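Long-range contacts in peptidyl-prolyl cis-trans isomerase (Hirschia baltica, PDB 5EX2), which probably catalyses the cis-trans isomerisation of peptide bonds preceding proline, as cyclophilins generally do, and binds a divalent metal ion: residues P14-S19 with D236-S241; V26-T31 with V214-V219; W148-A153 with K251-L256; L173-S178 with D196-L201. One frame throughout, in Å; residues are numbered along the deposited sequence. Where two conformers were deposited one is given.

In the fold
Contact 2 lies within the eight-stranded antiparallel barrel of the cyclophilin fold and contact 4 packs a helix and turn against it, whereas contacts 1 and 3 tie the C-terminal part of the chain back to earlier residues. Contacts 2 and 4, their centres about 16 Å apart, touch where T30 meets V197 and L201. Contact 3, a disulfide, lies about 13 Å from contact 4 between centres, and H151 O probably accepts a hydrogen bond from S178 N. Contact 1 touches none of the others; contact 3 is nearest, about 6 Å between nearest atoms. A magnesium ion lies about 3 Å from the R175 side chain in contact 4; for C152 in contact 3 the distance to a magnesium ion is about 13 Å.

Contact 1: residues P14-S19 with D236-S241; sequences PENWRS and DGPMFS
N16 and G237 bring the two backbones closest, their CA atoms 5.3 Å apart, where the loop leading into strand 17-19 meets the start of helix 238-247. The N16 amide faces that helix end. Its OD1 accepts a nearly straight hydrogen bond from M239 N (3.0 Å, 166° at the hydrogen), although the donor stands well above the carbonyl plane. Water 2 donates to the same oxygen and accepts from F240 N, which carries the reach of the amide one residue further. ND2 is turned to D13, and these bonds together fix the rotation of the amide.

A side chain from a distant loop thus accepts a backbone N-H of the helix's first turn; G237 itself holds the N-cap position, and glycine suits it because a CB there would run into E15 O and N16 OD1. P238 follows in the first turn, where its missing N-H costs nothing; its CD rests 3.1 Å from N16 OD1.

M239 crosses the N16 side chain at about a right angle, with CG and SD both 3.5 Å from N16 CG. A bend at its last torsion (chi3 71°) then carries CE toward W17, and SD lies 4.0 Å from W17 NE1 in an oblique Met-aromatic contact. Y5 meets the same indole edge-to-face. Beside the amide, water 1 donates to both E15 O and D236 OD1.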
loop_
_atom_site.group_PDB
_atom_site.type_symbol
_atom_site.label_atom_id
_atom_site.label_comp_id
_atom_site.label_asym_id
_atom_site.label_seq_id
_atom_site.Cartn_x
_atom_site.Cartn_y
_atom_site.Cartn_z
ATOM N N PRO A 14 9.349 -19.851 6.085
ATOM C CA PRO A 14 9.626 -18.908 5.002
ATOM C C PRO A 14 8.927 -19.282 3.698
ATOM O O PRO A 14 8.802 -18.439 2.826
ATOM C CB PRO A 14 11.149 -18.982 4.857
ATOM C CG PRO A 14 11.539 -20.287 5.461
ATOM C CD PRO A 14 10.565 -20.539 6.554
ATOM N N GLU A 15 8.464 -20.521 3.577
ATOM C CA GLU A 15 7.708 -20.928 2.404
ATOM C C GLU A 15 6.379 -20.181 2.321
ATOM O O GLU A 15 5.841 -19.968 1.229
ATOM C CB GLU A 15 7.456 -22.439 2.428
ATOM C CG GLU A 15 8.718 -23.302 2.329
ATOM C CD GLU A 15 9.512 -23.421 3.644
ATOM O OE1 GLU A 15 9.007 -23.031 4.727
ATOM O OE2 GLU A 15 10.658 -23.921 3.588
ATOM N N ASN A 16 5.863 -19.752 3.477
ATOM C CA ASN A 16 4.563 -19.107 3.519
ATOM C C ASN A 16 4.611 -17.659 3.945
ATOM O O ASN A 16 3.608 -16.970 3.837
ATOM C CB ASN A 16 3.634 -19.878 4.427
ATOM C CG ASN A 16 3.120 -21.126 3.764
ATOM O OD1 ASN A 16 2.459 -21.059 2.740
ATOM N ND2 ASN A 16 3.435 -22.273 4.333
ATOM N N TRP A 17 5.758 -17.193 4.422
ATOM C CA TRP A 17 5.869 -15.838 4.958
ATOM C C TRP A 17 7.109 -15.122 4.448
ATOM O O TRP A 17 8.233 -15.632 4.504
ATOM C CB TRP A 17 5.876 -15.867 6.483
ATOM C CG TRP A 17 4.609 -16.387 7.032
ATOM C CD1 TRP A 17 4.347 -17.670 7.408
ATOM C CD2 TRP A 17 3.397 -15.651 7.232
ATOM N NE1 TRP A 17 3.054 -17.774 7.850
ATOM C CE2 TRP A 17 2.446 -16.548 7.744
ATOM C CE3 TRP A 17 3.027 -14.315 7.028
ATOM C CZ2 TRP A 17 1.150 -16.157 8.068
ATOM C CZ3 TRP A 17 1.737 -13.934 7.350
ATOM C CH2 TRP A 17 0.822 -14.846 7.874
ATOM N N ARG A 18 6.873 -13.910 3.970
ATOM C CA ARG A 18 7.908 -13.033 3.441
ATOM C C ARG A 18 8.217 -11.950 4.460
ATOM O O ARG A 18 7.320 -11.239 4.907
ATOM C CB ARG A 18 7.434 -12.404 2.121
ATOM C CG ARG A 18 8.388 -11.372 1.533
ATOM C CD ARG A 18 7.845 -10.756 0.234
ATOM N NE ARG A 18 6.588 -10.037 0.423
ATOM C CZ ARG A 18 6.505 -8.804 0.914
ATOM N NH1 ARG A 18 7.602 -8.151 1.270
ATOM N NH2 ARG A 18 5.320 -8.234 1.056
ATOM N N SER A 19 9.488 -11.816 4.809
ATOM C CA SER A 19 9.917 -10.795 5.747
ATOM C C SER A 19 9.968 -9.449 5.032
ATOM O O SER A 19 10.589 -9.327 3.979
ATOM C CB SER A 19 11.280 -11.173 6.315
ATOM O OG SER A 19 11.765 -10.151 7.163
ATOM N N ASP A 236 2.179 -17.092 -3.410
ATOM C CA ASP A 236 2.472 -18.281 -4.202
ATOM C C ASP A 236 2.699 -19.515 -3.326
ATOM O O ASP A 236 3.144 -20.565 -3.818
ATOM C CB ASP A 236 3.687 -18.043 -5.115
ATOM C CG ASP A 236 4.960 -17.667 -4.358
ATOM O OD1 ASP A 236 4.917 -17.344 -3.154
ATOM O OD2 ASP A 236 6.036 -17.691 -4.994
ATOM N N GLY A 237 2.396 -19.395 -2.040
ATOM C CA GLY A 237 2.547 -20.508 -1.124
ATOM C C GLY A 237 1.220 -21.173 -0.817
ATOM O O GLY A 237 0.147 -20.685 -1.184
ATOM N N PRO A 238 1.276 -22.311 -0.119
ATOM C CA PRO A 238 0.061 -23.102 0.088
ATOM C C PRO A 238 -0.899 -22.524 1.106
ATOM O O PRO A 238 -2.094 -22.731 1.007
ATOM C CB PRO A 238 0.596 -24.450 0.573
ATOM C CG PRO A 238 1.919 -24.165 1.129
ATOM C CD PRO A 238 2.484 -23.035 0.304
ATOM N N MET A 239 -0.408 -21.793 2.092
ATOM C CA MET A 239 -1.342 -21.178 3.026
ATOM C C MET A 239 -2.225 -20.164 2.305
ATOM O O MET A 239 -3.405 -20.029 2.607
ATOM C CB MET A 239 -0.603 -20.517 4.179
ATOM C CG MET A 239 -0.027 -21.528 5.121
ATOM S SD MET A 239 0.891 -20.850 6.506
ATOM C CE MET A 239 -0.441 -20.139 7.467
ATOM N N PHE A 240 -1.656 -19.447 1.350
ATOM C CA PHE A 240 -2.471 -18.491 0.630
ATOM C C PHE A 240 -3.474 -19.220 -0.270
ATOM O O PHE A 240 -4.586 -18.748 -0.445
ATOM C CB PHE A 240 -1.632 -17.519 -0.188
ATOM C CG PHE A 240 -2.424 -16.325 -0.661
ATOM C CD1 PHE A 240 -2.845 -15.365 0.254
ATOM C CD2 PHE A 240 -2.789 -16.174 -1.988
ATOM C CE1 PHE A 240 -3.590 -14.280 -0.138
ATOM C CE2 PHE A 240 -3.532 -15.080 -2.382
ATOM C CZ PHE A 240 -3.928 -14.135 -1.457
ATOM N N SER A 241 -3.091 -20.362 -0.820
ATOM C CA SER A 241 -4.036 -21.173 -1.574
ATOM C C SER A 241 -5.247 -21.561 -0.721
ATOM O O SER A 241 -6.392 -21.525 -1.173
ATOM C CB SER A 241 -3.321 -22.408 -2.093
ATOM O OG SER A 241 -4.159 -23.202 -2.907
HETATM O O HOH W 1 6.047 -19.576 -1.568
HETATM O O HOH W 2 1.158 -19.008 1.480
#

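Contact 2: residues V26-T31 with V214-V219; sequences VIFETT and VSAVMV
V26 and M218 form a non-hydrogen-bonded antiparallel pair, and their side chains interlock on one face of the sheet. M218 doubles back at chi2 and chi3 (-59° and -50°), which lays SD 3.6 Å from V26 CG2 and brings CE against the same methyl. Trimming V26 to an alanine would probably open a gap beside the M218 sulfur, which would lose one of its neighbours. Further along this face A216, with nothing but a methyl, fits beside the broad ring of F28 (CB to CE1 3.7 Å). The other face carries I27, whose CG1 meets V219 CG2, just past the strand end, at 3.7 Å, while S215 OG settles against E29 CB; water 3 links that hydroxyl to I27 O.

I27 and V217 are joined by two backbone bonds, the one from I27 N to V217 O being almost straight (2.8 Å, 174°). At the far end V214 and S215 both face E29: E29 O accepts from V214 N at 2.7 Å and, weakly, from S215 N. This is a classic beta bulge, set in the strand pairing 25-30 with 212-218 that helps close the eight-stranded antiparallel cyclophilin barrel.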
loop_
_atom_site.group_PDB
_atom_site.type_symbol
_atom_site.label_atom_id
_atom_site.label_comp_id
_atom_site.label_asym_id
_atom_site.label_seq_id
_atom_site.Cartn_x
_atom_site.Cartn_y
_atom_site.Cartn_z
ATOM N N VAL A 26 7.028 1.661 6.966
ATOM C CA VAL A 26 6.820 2.965 7.566
ATOM C C VAL A 26 5.794 2.848 8.674
ATOM O O VAL A 26 4.767 2.191 8.519
ATOM C CB VAL A 26 6.304 3.980 6.529
ATOM C CG1 VAL A 26 6.402 5.404 7.064
ATOM C CG2 VAL A 26 7.038 3.823 5.196
ATOM N N ILE A 27 6.071 3.503 9.795
ATOM C CA ILE A 27 5.130 3.572 10.895
ATOM C C ILE A 27 4.449 4.939 10.886
ATOM O O ILE A 27 5.110 5.940 11.057
ATOM C CB ILE A 27 5.808 3.365 12.248
ATOM C CG1 ILE A 27 6.753 2.154 12.207
ATOM C CG2 ILE A 27 4.753 3.192 13.324
ATOM C CD1 ILE A 27 7.491 1.937 13.494
ATOM N N PHE A 28 3.138 4.941 10.647
ATOM C CA PHE A 28 2.318 6.138 10.797
ATOM C C PHE A 28 1.578 6.050 12.118
ATOM O O PHE A 28 0.634 5.277 12.243
ATOM C CB PHE A 28 1.299 6.259 9.650
ATOM C CG PHE A 28 1.825 6.903 8.385
ATOM C CD1 PHE A 28 3.178 7.110 8.176
ATOM C CD2 PHE A 28 0.935 7.279 7.382
ATOM C CE1 PHE A 28 3.631 7.712 7.009
ATOM C CE2 PHE A 28 1.386 7.873 6.224
ATOM C CZ PHE A 28 2.731 8.084 6.034
ATOM N N GLU A 29 1.983 6.833 13.107
ATOM C CA GLU A 29 1.229 6.909 14.344
ATOM C C GLU A 29 0.193 8.000 14.238
ATOM O O GLU A 29 0.551 9.144 13.991
ATOM C CB GLU A 29 2.148 7.204 15.518
ATOM C CG GLU A 29 2.917 5.993 16.012
ATOM C CD GLU A 29 2.016 4.998 16.734
ATOM O OE1 GLU A 29 0.782 5.234 16.810
ATOM O OE2 GLU A 29 2.539 3.976 17.226
ATOM N N THR A 30 -1.080 7.647 14.392
ATOM C CA THR A 30 -2.163 8.608 14.270
ATOM C C THR A 30 -2.905 8.704 15.593
ATOM O O THR A 30 -2.731 7.862 16.493
ATOM C CB THR A 30 -3.186 8.232 13.162
ATOM O OG1 THR A 30 -4.125 7.282 13.685
ATOM C CG2 THR A 30 -2.507 7.679 11.924
ATOM N N THR A 31 -3.766 9.710 15.704
ATOM C CA THR A 31 -4.565 9.870 16.884
ATOM C C THR A 31 -5.678 8.828 16.998
ATOM O O THR A 31 -6.434 8.851 17.953
ATOM C CB THR A 31 -5.145 11.300 16.963
ATOM O OG1 THR A 31 -5.670 11.675 15.686
ATOM C CG2 THR A 31 -4.057 12.286 17.355
ATOM N N VAL A 214 0.530 11.876 13.959
ATOM C CA VAL A 214 1.385 12.370 15.030
ATOM C C VAL A 214 2.870 12.228 14.694
ATOM O O VAL A 214 3.684 13.115 14.987
ATOM C CB VAL A 214 1.078 11.624 16.342
ATOM C CG1 VAL A 214 2.016 12.065 17.453
ATOM C CG2 VAL A 214 -0.365 11.812 16.747
ATOM N N SER A 215 3.228 11.093 14.105
ATOM C CA SER A 215 4.611 10.859 13.711
ATOM C C SER A 215 4.683 9.836 12.595
ATOM O O SER A 215 3.792 9.017 12.433
ATOM C CB SER A 215 5.443 10.383 14.903
ATOM O OG SER A 215 5.037 9.088 15.315
ATOM N N ALA A 216 5.770 9.900 11.843
ATOM C CA ALA A 216 6.082 8.930 10.815
ATOM C C ALA A 216 7.540 8.536 10.973
ATOM O O ALA A 216 8.403 9.392 11.179
ATOM C CB ALA A 216 5.813 9.504 9.433
ATOM N N VAL A 217 7.806 7.238 10.879
ATOM C CA VAL A 217 9.152 6.708 11.040
ATOM C C VAL A 217 9.408 5.597 10.045
ATOM O O VAL A 217 8.577 4.723 9.877
ATOM C CB VAL A 217 9.389 6.150 12.469
ATOM C CG1 VAL A 217 10.824 5.702 12.636
ATOM C CG2 VAL A 217 9.055 7.190 13.516
ATOM N N MET A 218 10.554 5.647 9.376
ATOM C CA MET A 218 11.057 4.511 8.616
ATOM C C MET A 218 11.682 3.499 9.563
ATOM O O MET A 218 12.543 3.835 10.377
ATOM C CB MET A 218 12.121 4.951 7.617
ATOM C CG MET A 218 11.655 5.918 6.562
ATOM S SD MET A 218 10.310 5.277 5.544
ATOM C CE MET A 218 10.982 3.671 5.074
ATOM N N VAL A 219 11.261 2.250 9.456
ATOM C CA VAL A 219 11.732 1.259 10.406
ATOM C C VAL A 219 13.249 1.055 10.279
ATOM O O VAL A 219 13.909 0.756 11.270
ATOM C CB VAL A 219 10.951 -0.067 10.230
ATOM C CG1 VAL A 219 11.532 -1.184 11.036
ATOM C CG2 VAL A 219 9.517 0.150 10.668
HETATM O O HOH W 3 5.714 6.790 13.839
#

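Contact 3: residues W148-A153 with K251-L256; sequences WMPHCA and KDVCSL
C152 and C254 are joined by a disulfide, SG to SG 2.0 Å, that ties the loop after strand 145-148, in the cyclophilin domain, to the loop between helix 238-247 and strand 261-264. The bridge twists in the left-handed sense (chi3 -74°). In both cysteines SG is anti to the carbonyl carbon, which directs the two sulfurs at each other while the CA atoms stay 4.9 Å apart.

Apolar groups line this bond. V253 CG1 lies 3.9 Å from C152 SG and reaches on to P150 CG at 4.2 Å, and P150 CB faces C254 SG. The branched valine and the compact proline ring suit a largely apolar pocket around the sulfurs. P128 of strand 127-132 touches both C152 and V253.

Further out, H151 is the centre of an inverse gamma turn with a weak bond from C152 N to P150 O. H151 N and NE2 are hydrogen-bonded to D182 OD1 and S157 OG, which positions the loop just before the cysteine. On the other segment D252 forms a salt bridge with R179, and its backbone O accepts from S255 N at 2.9 Å. Water 4 spans the two backbones, accepting from A153 N at 2.8 Å and donating to C254 O at 2.8 Å.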
loop_
_atom_site.group_PDB
_atom_site.type_symbol
_atom_site.label_atom_id
_atom_site.label_comp_id
_atom_site.label_asym_id
_atom_site.label_seq_id
_atom_site.Cartn_x
_atom_site.Cartn_y
_atom_site.Cartn_z
ATOM N N TRP A 148 -0.887 -2.236 -12.727
ATOM C CA TRP A 148 -1.042 -1.195 -11.717
ATOM C C TRP A 148 -1.515 -1.815 -10.414
ATOM O O TRP A 148 -1.970 -2.951 -10.396
ATOM C CB TRP A 148 -2.009 -0.105 -12.211
ATOM C CG TRP A 148 -3.353 -0.595 -12.693
ATOM C CD1 TRP A 148 -4.526 -0.590 -11.982
ATOM C CD2 TRP A 148 -3.673 -1.125 -13.996
ATOM N NE1 TRP A 148 -5.542 -1.082 -12.762
ATOM C CE2 TRP A 148 -5.043 -1.434 -13.989
ATOM C CE3 TRP A 148 -2.929 -1.378 -15.154
ATOM C CZ2 TRP A 148 -5.689 -1.978 -15.097
ATOM C CZ3 TRP A 148 -3.575 -1.932 -16.255
ATOM C CH2 TRP A 148 -4.938 -2.221 -16.214
ATOM N N MET A 149 -1.377 -1.079 -9.313
ATOM C CA MET A 149 -1.897 -1.532 -8.048
ATOM C C MET A 149 -3.234 -0.858 -7.833
ATOM O O MET A 149 -3.280 0.347 -7.542
ATOM C CB MET A 149 -0.939 -1.209 -6.906
ATOM C CG MET A 149 -1.505 -1.564 -5.549
ATOM S SD MET A 149 -0.234 -1.767 -4.286
ATOM C CE MET A 149 0.430 -0.118 -4.161
ATOM N N PRO A 150 -4.322 -1.616 -7.975
ATOM C CA PRO A 150 -5.640 -0.987 -7.866
ATOM C C PRO A 150 -5.931 -0.501 -6.467
ATOM O O PRO A 150 -5.342 -0.989 -5.509
ATOM C CB PRO A 150 -6.591 -2.115 -8.255
ATOM C CG PRO A 150 -5.867 -3.348 -7.908
ATOM C CD PRO A 150 -4.434 -3.058 -8.250
ATOM N N HIS A 151 -6.838 0.461 -6.371
ATOM C CA HIS A 151 -7.107 1.119 -5.117
ATOM C C HIS A 151 -8.116 0.321 -4.282
ATOM O O HIS A 151 -9.232 0.754 -4.014
ATOM C CB HIS A 151 -7.558 2.549 -5.404
ATOM C CG HIS A 151 -6.438 3.425 -5.884
ATOM N ND1 HIS A 151 -5.913 3.351 -7.152
ATOM C CD2 HIS A 151 -5.730 4.379 -5.238
ATOM C CE1 HIS A 151 -4.927 4.231 -7.265
ATOM N NE2 HIS A 151 -4.795 4.864 -6.117
ATOM N N CYS A 152 -7.700 -0.870 -3.871
ATOM C CA CYS A 152 -8.432 -1.667 -2.907
ATOM C C CYS A 152 -8.334 -0.996 -1.547
ATOM O O CYS A 152 -7.408 -0.242 -1.308
ATOM C CB CYS A 152 -7.852 -3.091 -2.781
ATOM S SG CYS A 152 -7.763 -4.057 -4.247
ATOM N N ALA A 153 -9.255 -1.316 -0.641
ATOM C CA ALA A 153 -9.104 -0.948 0.761
ATOM C C ALA A 153 -7.747 -1.421 1.224
ATOM O O ALA A 153 -7.350 -2.552 0.926
ATOM C CB ALA A 153 -10.208 -1.550 1.592
ATOM N N LYS A 251 -14.084 -14.202 -6.212
ATOM C CA LYS A 251 -13.932 -12.801 -5.834
ATOM C C LYS A 251 -12.799 -12.115 -6.572
ATOM O O LYS A 251 -11.761 -12.705 -6.829
ATOM C CB LYS A 251 -13.701 -12.694 -4.332
ATOM C CG LYS A 251 -14.928 -13.052 -3.521
ATOM C CD LYS A 251 -14.613 -13.066 -2.046
ATOM C CE LYS A 251 -15.845 -13.398 -1.223
ATOM N NZ LYS A 251 -15.505 -13.557 0.215
ATOM N N ASP A 252 -13.009 -10.849 -6.894
ATOM C CA ASP A 252 -11.956 -10.022 -7.444
ATOM C C ASP A 252 -11.013 -9.634 -6.302
ATOM O O ASP A 252 -11.373 -9.745 -5.127
ATOM C CB ASP A 252 -12.547 -8.785 -8.122
ATOM C CG ASP A 252 -11.533 -8.036 -8.955
ATOM O OD1 ASP A 252 -10.602 -8.685 -9.473
ATOM O OD2 ASP A 252 -11.668 -6.803 -9.092
ATOM N N VAL A 253 -9.817 -9.175 -6.649
ATOM C CA VAL A 253 -8.782 -8.889 -5.670
ATOM C C VAL A 253 -9.277 -7.928 -4.580
ATOM O O VAL A 253 -8.941 -8.080 -3.422
ATOM C CB VAL A 253 -7.523 -8.321 -6.384
ATOM C CG1 VAL A 253 -7.760 -6.915 -6.939
ATOM C CG2 VAL A 253 -6.340 -8.343 -5.484
ATOM N N CYS A 254 -10.109 -6.966 -4.935
ATOM C CA CYS A 254 -10.554 -5.989 -3.949
ATOM C C CYS A 254 -11.733 -6.468 -3.102
ATOM O O CYS A 254 -12.086 -5.819 -2.132
ATOM C CB CYS A 254 -10.909 -4.674 -4.634
ATOM S SG CYS A 254 -9.471 -3.811 -5.326
ATOM N N SER A 255 -12.330 -7.604 -3.448
ATOM C CA SER A 255 -13.421 -8.156 -2.638
ATOM C C SER A 255 -12.915 -9.195 -1.630
ATOM O O SER A 255 -13.636 -9.606 -0.726
ATOM C CB SER A 255 -14.497 -8.759 -3.537
ATOM O OG SER A 255 -15.231 -7.728 -4.171
ATOM N N LEU A 256 -11.661 -9.595 -1.782
ATOM C CA LEU A 256 -11.000 -10.438 -0.801
ATOM C C LEU A 256 -10.467 -9.575 0.341
ATOM O O LEU A 256 -10.259 -8.377 0.168
ATOM C CB LEU A 256 -9.842 -11.193 -1.448
ATOM C CG LEU A 256 -10.227 -12.297 -2.417
ATOM C CD1 LEU A 256 -9.047 -12.640 -3.314
ATOM C CD2 LEU A 256 -10.678 -13.531 -1.647
HETATM O O HOH W 4 -11.031 -3.466 -1.014
#

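Contact 4: residues L173-S178 with D196-L201; sequences LMRDES and DVAKSL
R175, just beyond barrel strand 171-174, donates to carbonyls of the A198-L201 type I beta turn that leads on from helix 195-198. NH1 does the gripping: it donates to L201 O at 2.9 Å (157° at the hydrogen), with that oxygen close to the guanidinium plane, and makes a second, weak and much bent bond to A198 O at 2.8 Å. K199 O sits over one face of the guanidinium, offset toward its rim. Water 5 accepts from NH2 and donates to L201 O, so L201 O is held by both the arginine and its water.

The arginine bends at chi3 (58°), and its CG and CD run alongside A198 O and K199 CA before the guanidinium turns in among the carbonyls. A long cationic side chain suits a place where several carbonyl oxygens gather. A bound magnesium ion lies about 3 Å from the R175 side chain. A leucine in place of R175 would probably leave L201 O without its charged donor and the turn less firmly fixed.

K199 leads off the other way, past the R175 backbone: its extended chain brings CE 3.1 Å from R175 O, and water 6 joins NZ, weakly, to that oxygen. Beneath, L173 CD1 touches A198 CB at 4.0 Å and L201 CD1 at 4.1 Å, the two leucines crossing at about a right angle. The small A198 is consistent with the close approach of helix and strand.

F65 of strand 63-69 packs on both leucines, R175 rests on V68 of the same strand, and L201 also reaches A74 of strand 73-76 and T30 of strand 25-30.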
loop_
_atom_site.group_PDB
_atom_site.type_symbol
_atom_site.label_atom_id
_atom_site.label_comp_id
_atom_site.label_asym_id
_atom_site.label_seq_id
_atom_site.Cartn_x
_atom_site.Cartn_y
_atom_site.Cartn_z
ATOM N N LEU A 173 -5.161 7.213 2.377
ATOM C CA LEU A 173 -5.318 5.858 2.894
ATOM C C LEU A 173 -6.650 5.320 2.417
ATOM O O LEU A 173 -7.702 5.891 2.735
ATOM C CB LEU A 173 -5.282 5.852 4.419
ATOM C CG LEU A 173 -4.089 6.550 5.059
ATOM C CD1 LEU A 173 -4.235 6.505 6.578
ATOM C CD2 LEU A 173 -2.765 5.916 4.644
ATOM N N MET A 174 -6.636 4.264 1.617
ATOM C CA MET A 174 -7.879 3.744 1.065
ATOM C C MET A 174 -8.695 3.005 2.105
ATOM O O MET A 174 -8.242 2.034 2.691
ATOM C CB MET A 174 -7.620 2.817 -0.121
ATOM C CG MET A 174 -6.937 3.463 -1.299
ATOM S SD MET A 174 -7.758 4.952 -1.877
ATOM C CE MET A 174 -9.431 4.380 -2.056
ATOM N N ARG A 175 -9.898 3.488 2.345
ATOM C CA ARG A 175 -10.808 2.888 3.313
ATOM C C ARG A 175 -11.741 1.877 2.668
ATOM O O ARG A 175 -12.268 1.001 3.347
ATOM C CB ARG A 175 -11.630 3.964 4.018
ATOM C CG ARG A 175 -10.801 4.832 4.940
ATOM C CD ARG A 175 -11.474 6.118 5.344
ATOM N NE ARG A 175 -12.772 6.033 6.013
ATOM C CZ ARG A 175 -13.062 6.614 7.186
ATOM N NH1 ARG A 175 -12.115 7.186 7.937
ATOM N NH2 ARG A 175 -14.307 6.568 7.645
ATOM N N ASP A 176 -11.945 1.989 1.358
ATOM C CA ASP A 176 -12.850 1.109 0.617
ATOM C C ASP A 176 -12.415 1.083 -0.837
ATOM O O ASP A 176 -11.766 2.017 -1.333
ATOM C CB ASP A 176 -14.302 1.576 0.742
ATOM C CG ASP A 176 -15.283 0.583 0.147
ATOM O OD1 ASP A 176 -15.438 -0.512 0.723
ATOM O OD2 ASP A 176 -15.904 0.892 -0.896
ATOM N N GLU A 177 -12.755 -0.004 -1.513
ATOM C CA GLU A 177 -12.423 -0.184 -2.916
ATOM C C GLU A 177 -12.885 1.005 -3.737
ATOM O O GLU A 177 -14.053 1.385 -3.700
ATOM C CB GLU A 177 -13.059 -1.468 -3.445
ATOM C CG GLU A 177 -12.908 -1.663 -4.969
ATOM C CD GLU A 177 -13.612 -2.908 -5.488
ATOM O OE1 GLU A 177 -14.461 -3.455 -4.755
ATOM O OE2 GLU A 177 -13.328 -3.338 -6.634
ATOM N N SER A 178 -11.952 1.570 -4.498
ATOM C CA SER A 178 -12.223 2.775 -5.281
ATOM C C SER A 178 -11.588 2.695 -6.663
ATOM O O SER A 178 -10.583 3.355 -6.930
ATOM C CB SER A 178 -11.711 3.997 -4.535
ATOM O OG SER A 178 -12.325 4.089 -3.262
ATOM N N ASP A 196 -8.163 -0.736 9.801
ATOM C CA ASP A 196 -9.252 -0.424 10.718
ATOM C C ASP A 196 -9.049 0.967 11.333
ATOM O O ASP A 196 -10.004 1.727 11.508
ATOM C CB ASP A 196 -9.373 -1.497 11.813
ATOM C CG ASP A 196 -8.088 -1.697 12.621
ATOM O OD1 ASP A 196 -6.993 -1.262 12.197
ATOM O OD2 ASP A 196 -8.184 -2.320 13.704
ATOM N N VAL A 197 -7.803 1.309 11.621
ATOM C CA VAL A 197 -7.464 2.644 12.119
ATOM C C VAL A 197 -7.834 3.693 11.065
ATOM O O VAL A 197 -8.482 4.707 11.383
ATOM C CB VAL A 197 -5.972 2.744 12.481
ATOM C CG1 VAL A 197 -5.556 4.180 12.736
ATOM C CG2 VAL A 197 -5.674 1.893 13.702
ATOM N N ALA A 198 -7.450 3.464 9.810
ATOM C CA ALA A 198 -7.758 4.394 8.723
ATOM C C ALA A 198 -9.260 4.595 8.600
ATOM O O ALA A 198 -9.735 5.703 8.326
ATOM C CB ALA A 198 -7.173 3.881 7.405
ATOM N N LYS A 199 -10.016 3.506 8.734
ATOM C CA LYS A 199 -11.471 3.563 8.646
ATOM C C LYS A 199 -12.112 4.265 9.831
ATOM O O LYS A 199 -13.297 4.556 9.803
ATOM C CB LYS A 199 -12.061 2.157 8.514
ATOM C CG LYS A 199 -11.813 1.480 7.199
ATOM C CD LYS A 199 -12.492 0.109 7.252
ATOM C CE LYS A 199 -12.459 -0.668 5.973
ATOM N NZ LYS A 199 -13.058 -2.022 6.219
ATOM N N SER A 200 -11.344 4.537 10.878
ATOM C CA SER A 200 -11.882 5.196 12.065
ATOM C C SER A 200 -11.529 6.683 12.099
ATOM O O SER A 200 -11.989 7.399 12.989
ATOM C CB SER A 200 -11.379 4.513 13.346
ATOM O OG SER A 200 -10.018 4.803 13.608
ATOM N N LEU A 201 -10.671 7.146 11.191
ATOM C CA LEU A 201 -10.299 8.564 11.180
ATOM C C LEU A 201 -11.544 9.420 10.963
ATOM O O LEU A 201 -12.442 9.039 10.207
ATOM C CB LEU A 201 -9.237 8.836 10.115
ATOM C CG LEU A 201 -7.900 8.117 10.339
ATOM C CD1 LEU A 201 -7.023 8.182 9.138
ATOM C CD2 LEU A 201 -7.165 8.732 11.515
HETATM O O HOH W 5 -14.691 7.251 10.403
HETATM O O HOH W 6 -13.573 -1.577 3.246
#